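Local coordinates for putative methyl-accepting chemotaxis signal transduction protein (PDB 4XMR), which probably senses amino acids such as isoleucine through a tandem PAS sensory domain and relays the signal across the membrane for chemotaxis, at residues 75-87 with 152-164. Sequence-based numbering, arbitrary orientation. Where two conformers were deposited one is given.
Sequences SINALNVYLGLNN and KIIGVLGVDIPSE. With ILE (isoleucine), chain E.
With chi1 at 46°, Tyr82 holds CG between its backbone N and carbonyl carbon, a rotation that lays the ring across the neighbouring strand, while Asp160 turns CG anti to its carbonyl carbon (chi1 -64°) and brings its carboxylate to the ring's edge. There the phenol donates from OH to Asp160 OD1 at 2.7 Å, meeting the syn side 25° out of the carboxylate plane; Thr142 also bonds that oxygen. The other oxygen is shared. Asn80 ND2 reaches the anti lone pair of Asp160 OD2, which lies close to the amide plane, at 2.9 Å, and the ammonium N of the bound isoleucine bonds Asp160 OD2 at 2.7 Å. Gln94 NE2 bonds Asn80 OD1, and Asp133, itself a ligand-binding residue, takes Asn80 ND2; held at both ends, the amide should keep its rotation as second-shell support for Asp160. Gly158 matters for what it lacks: its CA packs 3.9 Å from the Tyr82 ring centroid, where a CB would collide with the ring, and the ligand's CD1 covers the opposite face. Beneath, paired backbone bonds join Tyr82 to Gly158 and Gly84 to Val156, and a classic bulge sets Leu79 and Asn80 against Asp160. Val81, Leu83, Leu157 and Val159 line the other side of the sheet, where Leu43 of helix 9-48 packs on Val81 and Leu157, and helix 58-76 on Val81 and Leu83. Central antiparallel strands with ligand-binding residues on one face and long helices on the other are the hallmark of the PAS-like Cache (PDC) sensor domain.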
loop_
_atom_site.group_PDB
_atom_site.type_symbol
_atom_site.label_atom_id
_atom_site.label_comp_id
_atom_site.label_asym_id
_atom_site.label_seq_id
_atom_site.Cartn_x
_atom_site.Cartn_y
_atom_site.Cartn_z
ATOM N N SER B 75 -12.852 3.817 6.461
ATOM C CA SER B 75 -11.697 2.997 6.787
ATOM C C SER B 75 -10.551 3.137 5.780
ATOM O O SER B 75 -9.393 3.069 6.165
ATOM C CB SER B 75 -12.094 1.532 6.979
ATOM O OG SER B 75 -12.424 0.974 5.739
ATOM N N ILE B 76 -10.897 3.360 4.512
ATOM C CA ILE B 76 -9.903 3.445 3.447
ATOM C C ILE B 76 -9.874 4.829 2.780
ATOM O O ILE B 76 -9.093 5.062 1.857
ATOM C CB ILE B 76 -10.132 2.324 2.388
ATOM C CG1 ILE B 76 -8.832 1.981 1.629
ATOM C CG2 ILE B 76 -11.279 2.689 1.447
ATOM C CD1 ILE B 76 -8.913 0.709 0.786
ATOM N N ASN B 77 -10.717 5.745 3.255
ATOM C CA ASN B 77 -10.871 7.067 2.642
ATOM C C ASN B 77 -11.248 6.974 1.155
ATOM O O ASN B 77 -10.704 7.685 0.316
ATOM C CB ASN B 77 -9.620 7.940 2.844
ATOM C CG ASN B 77 -9.867 9.392 2.507
ATOM O OD1 ASN B 77 -10.971 9.901 2.692
ATOM N ND2 ASN B 77 -8.849 10.063 1.980
ATOM N N ALA B 78 -12.186 6.089 0.830
ATOM C CA ALA B 78 -12.692 6.005 -0.541
ATOM C C ALA B 78 -13.496 7.263 -0.889
ATOM O O ALA B 78 -14.000 7.952 -0.001
ATOM C CB ALA B 78 -13.564 4.758 -0.717
ATOM N N LEU B 79 -13.654 7.553 -2.180
ATOM C CA LEU B 79 -14.408 8.738 -2.574
ATOM C C LEU B 79 -15.916 8.499 -2.463
ATOM O O LEU B 79 -16.637 9.310 -1.893
ATOM C CB LEU B 79 -14.038 9.161 -3.993
ATOM C CG LEU B 79 -14.596 10.526 -4.380
ATOM C CD1 LEU B 79 -13.863 11.610 -3.587
ATOM C CD2 LEU B 79 -14.471 10.742 -5.883
ATOM N N ASN B 80 -16.386 7.391 -3.029
ATOM C CA ASN B 80 -17.787 7.003 -2.988
ATOM C C ASN B 80 -17.835 5.509 -2.712
ATOM O O ASN B 80 -17.022 4.745 -3.250
ATOM C CB ASN B 80 -18.467 7.204 -4.351
ATOM C CG ASN B 80 -18.537 8.650 -4.792
ATOM O OD1 ASN B 80 -19.013 9.526 -4.069
ATOM N ND2 ASN B 80 -18.123 8.890 -6.021
ATOM N N VAL B 81 -18.784 5.086 -1.889
ATOM C CA VAL B 81 -19.065 3.672 -1.679
ATOM C C VAL B 81 -20.576 3.535 -1.760
ATOM O O VAL B 81 -21.286 4.296 -1.104
ATOM C CB VAL B 81 -18.525 3.173 -0.324
ATOM C CG1 VAL B 81 -18.901 1.723 -0.098
ATOM C CG2 VAL B 81 -17.020 3.345 -0.249
ATOM N N TYR B 82 -21.083 2.595 -2.559
ATOM C CA TYR B 82 -22.500 2.600 -2.878
ATOM C C TYR B 82 -23.049 1.238 -3.239
ATOM O O TYR B 82 -22.308 0.333 -3.643
ATOM C CB TYR B 82 -22.800 3.597 -4.008
ATOM C CG TYR B 82 -21.862 3.521 -5.184
ATOM C CD1 TYR B 82 -20.678 4.249 -5.184
ATOM C CD2 TYR B 82 -22.160 2.744 -6.303
ATOM C CE1 TYR B 82 -19.807 4.201 -6.261
ATOM C CE2 TYR B 82 -21.300 2.692 -7.389
ATOM C CZ TYR B 82 -20.127 3.424 -7.360
ATOM O OH TYR B 82 -19.289 3.370 -8.453
ATOM N N LEU B 83 -24.366 1.109 -3.105
ATOM C CA LEU B 83 -25.090 -0.069 -3.559
ATOM C C LEU B 83 -26.140 0.354 -4.575
ATOM O O LEU B 83 -27.079 1.080 -4.240
ATOM C CB LEU B 83 -25.741 -0.796 -2.379
ATOM C CG LEU B 83 -26.488 -2.095 -2.711
ATOM C CD1 LEU B 83 -25.547 -3.156 -3.279
ATOM C CD2 LEU B 83 -27.250 -2.618 -1.486
ATOM N N GLY B 84 -25.953 -0.069 -5.824
ATOM C CA GLY B 84 -26.932 0.189 -6.870
ATOM C C GLY B 84 -28.000 -0.886 -6.922
ATOM O O GLY B 84 -27.686 -2.060 -6.953
ATOM N N LEU B 85 -29.265 -0.481 -6.961
ATOM C CA LEU B 85 -30.384 -1.434 -6.974
ATOM C C LEU B 85 -30.975 -1.625 -8.377
ATOM O O LEU B 85 -30.802 -0.772 -9.243
ATOM C CB LEU B 85 -31.482 -0.962 -6.012
ATOM C CG LEU B 85 -31.025 -0.659 -4.579
ATOM C CD1 LEU B 85 -32.164 -0.116 -3.723
ATOM C CD2 LEU B 85 -30.392 -1.882 -3.920
ATOM N N ASN B 86 -31.693 -2.729 -8.595
ATOM C CA ASN B 86 -32.323 -2.972 -9.898
ATOM C C ASN B 86 -33.385 -1.941 -10.261
ATOM O O ASN B 86 -33.651 -1.704 -11.441
ATOM C CB ASN B 86 -32.907 -4.388 -10.000
ATOM C CG ASN B 86 -33.633 -4.631 -11.324
ATOM O OD1 ASN B 86 -33.021 -4.625 -12.395
ATOM N ND2 ASN B 86 -34.946 -4.839 -11.252
ATOM N N ASN B 87 -33.991 -1.316 -9.256
ATOM C CA ASN B 87 -34.980 -0.285 -9.545
ATOM C C ASN B 87 -34.316 1.019 -9.975
ATOM O O ASN B 87 -34.987 2.005 -10.271
ATOM C CB ASN B 87 -35.973 -0.087 -8.390
ATOM C CG ASN B 87 -35.350 0.563 -7.162
ATOM O OD1 ASN B 87 -34.158 0.862 -7.123
ATOM N ND2 ASN B 87 -36.177 0.795 -6.151
ATOM N N LYS B 152 -29.981 -14.735 -4.685
ATOM C CA LYS B 152 -30.787 -13.695 -5.321
ATOM C C LYS B 152 -30.036 -12.374 -5.379
ATOM O O LYS B 152 -29.440 -11.945 -4.392
ATOM C CB LYS B 152 -32.104 -13.511 -4.565
ATOM C CG LYS B 152 -32.865 -14.814 -4.337
ATOM C CD LYS B 152 -34.131 -14.898 -5.176
ATOM C CE LYS B 152 -34.733 -16.296 -5.104
ATOM N NZ LYS B 152 -36.207 -16.316 -5.331
ATOM N N ILE B 153 -30.063 -11.729 -6.538
ATOM C CA ILE B 153 -29.384 -10.456 -6.702
ATOM C C ILE B 153 -30.016 -9.394 -5.806
ATOM O O ILE B 153 -31.235 -9.213 -5.790
ATOM C CB ILE B 153 -29.374 -9.999 -8.190
ATOM C CG1 ILE B 153 -28.538 -8.736 -8.364
ATOM C CG2 ILE B 153 -30.792 -9.802 -8.735
ATOM C CD1 ILE B 153 -27.068 -8.951 -8.090
ATOM N N ILE B 154 -29.175 -8.732 -5.024
ATOM C CA ILE B 154 -29.610 -7.620 -4.191
ATOM C C ILE B 154 -29.284 -6.297 -4.886
ATOM O O ILE B 154 -30.061 -5.340 -4.863
ATOM C CB ILE B 154 -28.924 -7.669 -2.807
ATOM C CG1 ILE B 154 -29.321 -8.951 -2.070
ATOM C CG2 ILE B 154 -29.247 -6.419 -1.981
ATOM C CD1 ILE B 154 -30.823 -9.185 -2.007
ATOM N N GLY B 155 -28.122 -6.250 -5.525
ATOM C CA GLY B 155 -27.715 -5.050 -6.212
ATOM C C GLY B 155 -26.255 -5.155 -6.543
ATOM O O GLY B 155 -25.656 -6.220 -6.393
ATOM N N VAL B 156 -25.691 -4.053 -7.010
ATOM C CA VAL B 156 -24.282 -4.014 -7.356
ATOM C C VAL B 156 -23.558 -3.024 -6.447
ATOM O O VAL B 156 -23.898 -1.841 -6.391
ATOM C CB VAL B 156 -24.061 -3.645 -8.832
ATOM C CG1 VAL B 156 -22.573 -3.509 -9.114
ATOM C CG2 VAL B 156 -24.699 -4.712 -9.744
ATOM N N LEU B 157 -22.577 -3.536 -5.717
ATOM C CA LEU B 157 -21.705 -2.720 -4.881
ATOM C C LEU B 157 -20.670 -2.023 -5.746
ATOM O O LEU B 157 -20.082 -2.652 -6.639
ATOM C CB LEU B 157 -20.990 -3.622 -3.890
ATOM C CG LEU B 157 -19.899 -2.978 -3.042
ATOM C CD1 LEU B 157 -20.505 -1.987 -2.049
ATOM C CD2 LEU B 157 -19.100 -4.056 -2.321
ATOM N N GLY B 158 -20.428 -0.740 -5.483
ATOM C CA GLY B 158 -19.359 -0.015 -6.137
ATOM C C GLY B 158 -18.508 0.744 -5.138
ATOM O O GLY B 158 -19.014 1.281 -4.135
ATOM N N VAL B 159 -17.207 0.763 -5.411
ATOM C CA VAL B 159 -16.231 1.505 -4.622
ATOM C C VAL B 159 -15.411 2.370 -5.573
ATOM O O VAL B 159 -14.777 1.835 -6.494
ATOM C CB VAL B 159 -15.304 0.544 -3.844
ATOM C CG1 VAL B 159 -14.195 1.318 -3.137
ATOM C CG2 VAL B 159 -16.112 -0.304 -2.857
ATOM N N ASP B 160 -15.435 3.687 -5.371
ATOM C CA ASP B 160 -14.687 4.603 -6.226
ATOM C C ASP B 160 -13.448 5.088 -5.495
ATOM O O ASP B 160 -13.544 5.677 -4.404
ATOM C CB ASP B 160 -15.502 5.848 -6.606
ATOM C CG ASP B 160 -16.733 5.548 -7.443
ATOM O OD1 ASP B 160 -16.877 4.430 -7.974
ATOM O OD2 ASP B 160 -17.564 6.471 -7.568
ATOM N N ILE B 161 -12.291 4.841 -6.098
ATOM C CA ILE B 161 -11.022 5.345 -5.589
ATOM C C ILE B 161 -10.483 6.359 -6.611
ATOM O O ILE B 161 -10.414 6.052 -7.792
ATOM C CB ILE B 161 -10.000 4.190 -5.394
ATOM C CG1 ILE B 161 -10.597 3.032 -4.562
ATOM C CG2 ILE B 161 -8.684 4.724 -4.822
ATOM C CD1 ILE B 161 -11.014 3.409 -3.151
ATOM N N PRO B 162 -10.122 7.576 -6.171
ATOM C CA PRO B 162 -9.601 8.542 -7.148
ATOM C C PRO B 162 -8.369 7.993 -7.859
ATOM O O PRO B 162 -7.473 7.444 -7.211
ATOM C CB PRO B 162 -9.204 9.744 -6.283
ATOM C CG PRO B 162 -10.085 9.631 -5.073
ATOM C CD PRO B 162 -10.175 8.141 -4.814
ATOM N N SER B 163 -8.340 8.109 -9.182
ATOM C CA SER B 163 -7.174 7.667 -9.928
ATOM C C SER B 163 -5.931 8.464 -9.519
ATOM O O SER B 163 -4.806 7.974 -9.642
ATOM C CB SER B 163 -7.421 7.710 -11.440
ATOM O OG SER B 163 -7.938 8.955 -11.848
ATOM N N GLU B 164 -6.142 9.668 -8.996
ATOM C CA GLU B 164 -5.056 10.475 -8.460
ATOM C C GLU B 164 -4.297 9.759 -7.336
ATOM O O GLU B 164 -3.106 10.000 -7.145
ATOM C CB GLU B 164 -5.585 11.837 -7.994
ATOM C CG GLU B 164 -4.498 12.837 -7.650
ATOM C CD GLU B 164 -5.048 14.204 -7.294
ATOM O OE1 GLU B 164 -6.284 14.376 -7.286
ATOM O OE2 GLU B 164 -4.234 15.107 -7.024
HETATM N N ILE E . -18.895 6.845 -9.896
HETATM C CA ILE E . -20.205 6.270 -10.153
HETATM C C ILE E . -20.696 6.793 -11.496
HETATM O O ILE E . -21.526 6.174 -12.152
HETATM C CB ILE E . -21.205 6.590 -9.009
HETATM C CG1 ILE E . -22.446 5.702 -9.132
HETATM C CG2 ILE E . -21.572 8.067 -8.987
HETATM C CD1 ILE E . -23.358 5.742 -7.918
HETATM O OXT ILE E . -20.232 7.837 -11.960
HETATM O O HOH W 1 -31.091 -4.792 -7.363
#